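Long-range contact in sulfate transporter/antisigma-factor antagonist STAS (Planctomyces limnophilus, PDB 3T6O), which probably acts as an anti-sigma factor antagonist, a regulatory protein built on a STAS domain: residues M43-E56 with R75-V89. Numbering follows the deposited sequence.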
loop_
_atom_site.group_PDB
_atom_site.type_symbol
_atom_site.label_atom_id
_atom_site.label_comp_id
_atom_site.label_asym_id
_atom_site.label_seq_id
_atom_site.Cartn_x
_atom_site.Cartn_y
_atom_site.Cartn_z
HETATM N N MSE A 43 -8.498 15.533 -10.567
HETATM C CA MSE A 43 -7.434 14.980 -11.379
HETATM C C MSE A 43 -7.881 14.616 -12.795
HETATM O O MSE A 43 -7.199 13.874 -13.485
HETATM C CB MSE A 43 -6.885 13.719 -10.703
HETATM C CG MSE A 43 -6.156 13.951 -9.374
HETATM SE SE MSE A 43 -4.639 15.112 -9.408
HETATM C CE MSE A 43 -5.427 16.716 -8.610
ATOM N N GLN A 44 -9.056 15.036 -13.228
ATOM C CA GLN A 44 -9.515 14.679 -14.573
ATOM C C GLN A 44 -9.269 15.884 -15.513
ATOM O O GLN A 44 -8.562 16.800 -15.157
ATOM C CB GLN A 44 -10.942 14.147 -14.482
ATOM C CG GLN A 44 -10.994 12.738 -13.664
ATOM C CD GLN A 44 -10.058 11.622 -14.280
ATOM O OE1 GLN A 44 -9.209 10.992 -13.583
ATOM N NE2 GLN A 44 -10.193 11.420 -15.601
ATOM N N GLY A 45 -9.708 15.872 -16.741
ATOM C CA GLY A 45 -9.326 16.993 -17.612
ATOM C C GLY A 45 -8.753 16.500 -18.909
ATOM O O GLY A 45 -8.211 15.409 -18.976
ATOM N N ALA A 46 -8.886 17.308 -19.950
ATOM C CA ALA A 46 -8.327 16.970 -21.241
ATOM C C ALA A 46 -6.819 16.856 -21.125
ATOM O O ALA A 46 -6.188 17.641 -20.422
ATOM C CB ALA A 46 -8.704 18.034 -22.310
ATOM N N GLN A 47 -6.285 15.814 -21.759
ATOM C CA GLN A 47 -4.845 15.621 -22.043
ATOM C C GLN A 47 -4.239 16.839 -22.747
ATOM O O GLN A 47 -4.870 17.409 -23.624
ATOM C CB GLN A 47 -4.666 14.405 -22.985
ATOM C CG GLN A 47 -4.431 12.995 -22.336
ATOM C CD GLN A 47 -5.513 12.523 -21.365
ATOM O OE1 GLN A 47 -5.956 13.277 -20.492
ATOM N NE2 GLN A 47 -5.887 11.250 -21.468
ATOM N N PRO A 48 -3.040 17.289 -22.336
ATOM C CA PRO A 48 -2.224 16.898 -21.182
ATOM C C PRO A 48 -2.731 17.585 -19.904
ATOM O O PRO A 48 -3.011 18.766 -19.908
ATOM C CB PRO A 48 -0.853 17.462 -21.552
ATOM C CG PRO A 48 -1.194 18.756 -22.240
ATOM C CD PRO A 48 -2.513 18.517 -22.958
ATOM N N ARG A 49 -2.834 16.837 -18.818
ATOM C CA ARG A 49 -3.271 17.392 -17.556
ATOM C C ARG A 49 -2.071 17.908 -16.808
ATOM O O ARG A 49 -1.058 17.204 -16.669
ATOM C CB ARG A 49 -3.935 16.323 -16.698
ATOM C CG ARG A 49 -5.334 15.979 -17.131
ATOM C CD ARG A 49 -5.883 14.711 -16.436
ATOM N NE ARG A 49 -5.392 13.538 -17.106
ATOM C CZ ARG A 49 -5.721 12.292 -16.790
ATOM N NH1 ARG A 49 -6.550 12.035 -15.784
ATOM N NH2 ARG A 49 -5.206 11.310 -17.506
ATOM N N LYS A 50 -2.225 19.102 -16.259
ATOM C CA LYS A 50 -1.196 19.752 -15.507
ATOM C C LYS A 50 -1.806 20.139 -14.156
ATOM O O LYS A 50 -2.881 20.778 -14.109
ATOM C CB LYS A 50 -0.721 20.984 -16.293
ATOM C CG LYS A 50 0.111 20.631 -17.519
ATOM C CD LYS A 50 0.464 21.827 -18.350
ATOM C CE LYS A 50 1.389 21.415 -19.482
ATOM N NZ LYS A 50 1.906 22.556 -20.289
ATOM N N VAL A 51 -1.131 19.741 -13.079
ATOM C CA VAL A 51 -1.607 19.894 -11.725
ATOM C C VAL A 51 -0.475 20.491 -10.863
ATOM O O VAL A 51 0.666 20.054 -10.942
ATOM C CB VAL A 51 -2.109 18.499 -11.148
ATOM C CG1 VAL A 51 -2.301 18.595 -9.630
ATOM C CG2 VAL A 51 -3.398 18.082 -11.819
ATOM N N LEU A 52 -0.821 21.450 -10.002
ATOM C CA LEU A 52 0.111 22.102 -9.142
ATOM C C LEU A 52 -0.434 22.022 -7.760
ATOM O O LEU A 52 -1.557 22.458 -7.533
ATOM C CB LEU A 52 0.226 23.586 -9.546
ATOM C CG LEU A 52 1.149 24.465 -8.682
ATOM C CD1 LEU A 52 2.622 23.897 -8.700
ATOM C CD2 LEU A 52 1.093 25.942 -9.172
ATOM N N ILE A 53 0.348 21.514 -6.811
ATOM C CA ILE A 53 -0.088 21.445 -5.425
ATOM C C ILE A 53 0.593 22.618 -4.744
ATOM O O ILE A 53 1.824 22.622 -4.532
ATOM C CB ILE A 53 0.360 20.143 -4.747
ATOM C CG1 ILE A 53 0.056 18.947 -5.656
ATOM C CG2 ILE A 53 -0.261 19.981 -3.350
ATOM C CD1 ILE A 53 -1.406 18.735 -5.940
ATOM N N ASP A 54 -0.190 23.619 -4.407
ATOM C CA ASP A 54 0.352 24.804 -3.791
ATOM C C ASP A 54 0.260 24.676 -2.271
ATOM O O ASP A 54 -0.825 24.864 -1.674
ATOM C CB ASP A 54 -0.373 26.034 -4.302
ATOM C CG ASP A 54 0.126 27.353 -3.655
ATOM O OD1 ASP A 54 1.025 27.350 -2.787
ATOM O OD2 ASP A 54 -0.391 28.398 -4.064
ATOM N N LEU A 55 1.424 24.457 -1.660
ATOM C CA LEU A 55 1.498 24.090 -0.254
ATOM C C LEU A 55 1.695 25.275 0.672
ATOM O O LEU A 55 2.043 25.093 1.839
ATOM C CB LEU A 55 2.569 23.020 -0.077
ATOM C CG LEU A 55 2.057 21.643 -0.577
ATOM C CD1 LEU A 55 3.166 20.600 -0.782
ATOM C CD2 LEU A 55 1.015 20.991 0.398
ATOM N N GLU A 56 1.436 26.497 0.187
ATOM C CA GLU A 56 1.670 27.669 1.021
ATOM C C GLU A 56 0.760 27.598 2.247
ATOM O O GLU A 56 -0.428 27.334 2.131
ATOM C CB GLU A 56 1.383 28.978 0.246
ATOM C CG GLU A 56 1.779 30.271 1.043
ATOM C CD GLU A 56 1.679 31.536 0.177
ATOM O OE1 GLU A 56 0.854 31.585 -0.762
ATOM O OE2 GLU A 56 2.417 32.503 0.442
ATOM N N ARG A 75 -3.122 9.092 -11.461
ATOM C CA ARG A 75 -4.235 9.386 -12.335
ATOM C C ARG A 75 -3.815 10.241 -13.517
ATOM O O ARG A 75 -4.381 10.107 -14.595
ATOM C CB ARG A 75 -5.397 10.056 -11.572
ATOM C CG ARG A 75 -6.277 9.024 -10.882
ATOM C CD ARG A 75 -6.975 9.598 -9.700
ATOM N NE ARG A 75 -7.921 8.666 -9.102
ATOM C CZ ARG A 75 -7.576 7.681 -8.274
ATOM N NH1 ARG A 75 -6.312 7.496 -7.940
ATOM N NH2 ARG A 75 -8.499 6.916 -7.757
ATOM N N ILE A 76 -2.846 11.117 -13.338
ATOM C CA ILE A 76 -2.459 11.955 -14.465
ATOM C C ILE A 76 -1.153 11.544 -15.176
ATOM O O ILE A 76 -0.917 11.981 -16.292
ATOM C CB ILE A 76 -2.447 13.419 -14.071
ATOM C CG1 ILE A 76 -1.183 13.797 -13.391
ATOM C CG2 ILE A 76 -3.692 13.847 -13.151
ATOM C CD1 ILE A 76 -1.153 15.257 -13.216
ATOM N N LYS A 77 -0.350 10.671 -14.567
ATOM C CA LYS A 77 1.004 10.406 -15.065
ATOM C C LYS A 77 1.087 9.744 -16.434
ATOM O O LYS A 77 2.129 9.854 -17.075
ATOM C CB LYS A 77 1.821 9.575 -14.079
ATOM C CG LYS A 77 1.507 8.098 -14.076
ATOM C CD LYS A 77 2.386 7.334 -13.091
ATOM C CE LYS A 77 2.519 5.855 -13.486
ATOM N NZ LYS A 77 3.774 5.657 -14.309
ATOM N N GLU A 78 0.054 9.075 -16.933
ATOM C CA GLU A 78 0.249 8.510 -18.271
ATOM C C GLU A 78 0.110 9.504 -19.447
ATOM O O GLU A 78 0.380 9.142 -20.593
ATOM C CB GLU A 78 -0.560 7.227 -18.487
ATOM C CG GLU A 78 -0.099 6.022 -17.606
ATOM C CD GLU A 78 1.409 5.718 -17.699
ATOM O OE1 GLU A 78 1.906 5.432 -18.825
ATOM O OE2 GLU A 78 2.083 5.745 -16.636
ATOM N N ASP A 79 -0.283 10.754 -19.181
ATOM C CA ASP A 79 -0.290 11.752 -20.236
ATOM C C ASP A 79 1.155 12.092 -20.627
ATOM O O ASP A 79 1.972 12.405 -19.767
ATOM C CB ASP A 79 -0.980 13.034 -19.761
ATOM C CG ASP A 79 -2.406 12.807 -19.344
ATOM O OD1 ASP A 79 -2.923 11.670 -19.462
ATOM O OD2 ASP A 79 -3.007 13.780 -18.879
ATOM N N GLN A 80 1.477 12.058 -21.909
ATOM C CA GLN A 80 2.866 12.298 -22.312
ATOM C C GLN A 80 3.420 13.657 -21.868
ATOM O O GLN A 80 4.607 13.758 -21.498
ATOM C CB GLN A 80 3.049 12.157 -23.835
ATOM C CG GLN A 80 3.289 10.727 -24.273
ATOM C CD GLN A 80 3.084 10.554 -25.775
ATOM O OE1 GLN A 80 4.049 10.560 -26.559
ATOM N NE2 GLN A 80 1.822 10.422 -26.185
ATOM N N GLN A 81 2.598 14.701 -21.939
ATOM C CA GLN A 81 3.063 16.000 -21.458
ATOM C C GLN A 81 2.352 16.433 -20.174
ATOM O O GLN A 81 2.330 17.596 -19.856
ATOM C CB GLN A 81 2.996 17.058 -22.568
ATOM C CG GLN A 81 4.102 16.863 -23.626
ATOM C CD GLN A 81 3.609 17.108 -25.043
ATOM O OE1 GLN A 81 2.488 16.707 -25.397
ATOM N NE2 GLN A 81 4.438 17.766 -25.865
ATOM N N GLY A 82 1.810 15.474 -19.442
ATOM C CA GLY A 82 1.229 15.708 -18.113
ATOM C C GLY A 82 2.285 16.254 -17.165
ATOM O O GLY A 82 3.474 16.102 -17.430
ATOM N N VAL A 83 1.882 16.929 -16.096
ATOM C CA VAL A 83 2.844 17.453 -15.140
ATOM C C VAL A 83 2.164 17.504 -13.815
ATOM O O VAL A 83 1.052 18.008 -13.707
ATOM C CB VAL A 83 3.334 18.913 -15.464
ATOM C CG1 VAL A 83 4.242 19.441 -14.339
ATOM C CG2 VAL A 83 3.994 19.012 -16.836
ATOM N N PHE A 84 2.839 16.997 -12.797
ATOM C CA PHE A 84 2.340 17.030 -11.435
ATOM C C PHE A 84 3.446 17.715 -10.643
ATOM O O PHE A 84 4.543 17.141 -10.498
ATOM C CB PHE A 84 2.111 15.595 -10.920
ATOM C CG PHE A 84 1.422 15.530 -9.572
ATOM C CD1 PHE A 84 2.144 15.586 -8.421
ATOM C CD2 PHE A 84 0.055 15.341 -9.483
ATOM C CE1 PHE A 84 1.533 15.532 -7.171
ATOM C CE2 PHE A 84 -0.577 15.289 -8.263
ATOM C CZ PHE A 84 0.173 15.382 -7.091
ATOM N N ALA A 85 3.190 18.941 -10.194
ATOM C CA ALA A 85 4.209 19.841 -9.624
ATOM C C ALA A 85 3.804 20.310 -8.218
ATOM O O ALA A 85 2.627 20.303 -7.816
ATOM C CB ALA A 85 4.442 21.078 -10.577
ATOM N N LEU A 86 4.796 20.701 -7.443
ATOM C CA LEU A 86 4.545 21.333 -6.151
ATOM C C LEU A 86 5.097 22.759 -6.159
ATOM O O LEU A 86 5.975 23.095 -6.984
ATOM C CB LEU A 86 5.241 20.550 -5.068
ATOM C CG LEU A 86 5.085 19.028 -4.988
ATOM C CD1 LEU A 86 5.874 18.504 -3.753
ATOM C CD2 LEU A 86 3.654 18.620 -4.897
ATOM N N CYS A 87 4.576 23.601 -5.268
ATOM C CA CYS A 87 5.178 24.899 -5.003
ATOM C C CYS A 87 4.923 25.350 -3.589
ATOM O O CYS A 87 4.095 24.791 -2.902
ATOM C CB CYS A 87 4.738 26.011 -5.972
ATOM S SG CYS A 87 2.994 26.512 -5.870
ATOM N N SER A 88 5.717 26.328 -3.162
ATOM C CA SER A 88 5.550 26.981 -1.865
ATOM C C SER A 88 5.620 25.997 -0.705
ATOM O O SER A 88 4.876 26.096 0.273
ATOM C CB SER A 88 4.257 27.808 -1.848
ATOM O OG SER A 88 4.436 28.861 -2.767
ATOM N N VAL A 89 6.577 25.086 -0.809
ATOM C CA VAL A 89 6.746 24.002 0.184
ATOM C C VAL A 89 7.614 24.571 1.279
ATOM O O VAL A 89 8.715 25.084 1.007
ATOM C CB VAL A 89 7.393 22.769 -0.444
ATOM C CG1 VAL A 89 7.405 21.525 0.568
ATOM C CG2 VAL A 89 6.682 22.406 -1.675
HETATM O O HOH W 1 -7.139 8.830 -14.719
HETATM O O HOH W 2 2.358 30.186 -3.766
#
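R49 lays its guanidinium against the backbone of R75 and I76, with I76 CA over one face, and grips the D79 carboxylate side-on: NE reaches OD2 at 3.0 Å and NH2 reaches OD1 at 3.0 Å, the planes 34° apart. The bend at chi3 (-82°) turns the group into this salt bridge. D79 OD2 also accepts from R49 N through its anti lone pair, while R49 NH1 donates to M43 O in the carbonyl plane, folding the 43-49 loop back on itself; the D79 bonds tie that loop to the 79-82 turn. With an alanine here, the D79 carboxylate would probably lose its charged mate and M43 O its NH1 donor. Strands 50-54 and 83-87 run parallel, bonded from V83 N to R49 O (3.0 Å) through to L55 N with C87 O. On one face I76 CD1 meets V51 CG2 (3.9 Å), V51 CG1 and I53 CG1 meet the F84 ring obliquely, and M43 SE lies 4.2 Å from F84 CE2 at the ring edge. On the other, L52 CD2 packs on C87 SG (3.9 Å). Strand 50-54, helix 63-76 and strand 83-87 form a beta-alpha-beta crossover; strands 15-19 and 108-109 flank the pair, and helix 112-118 covers L52 and C87.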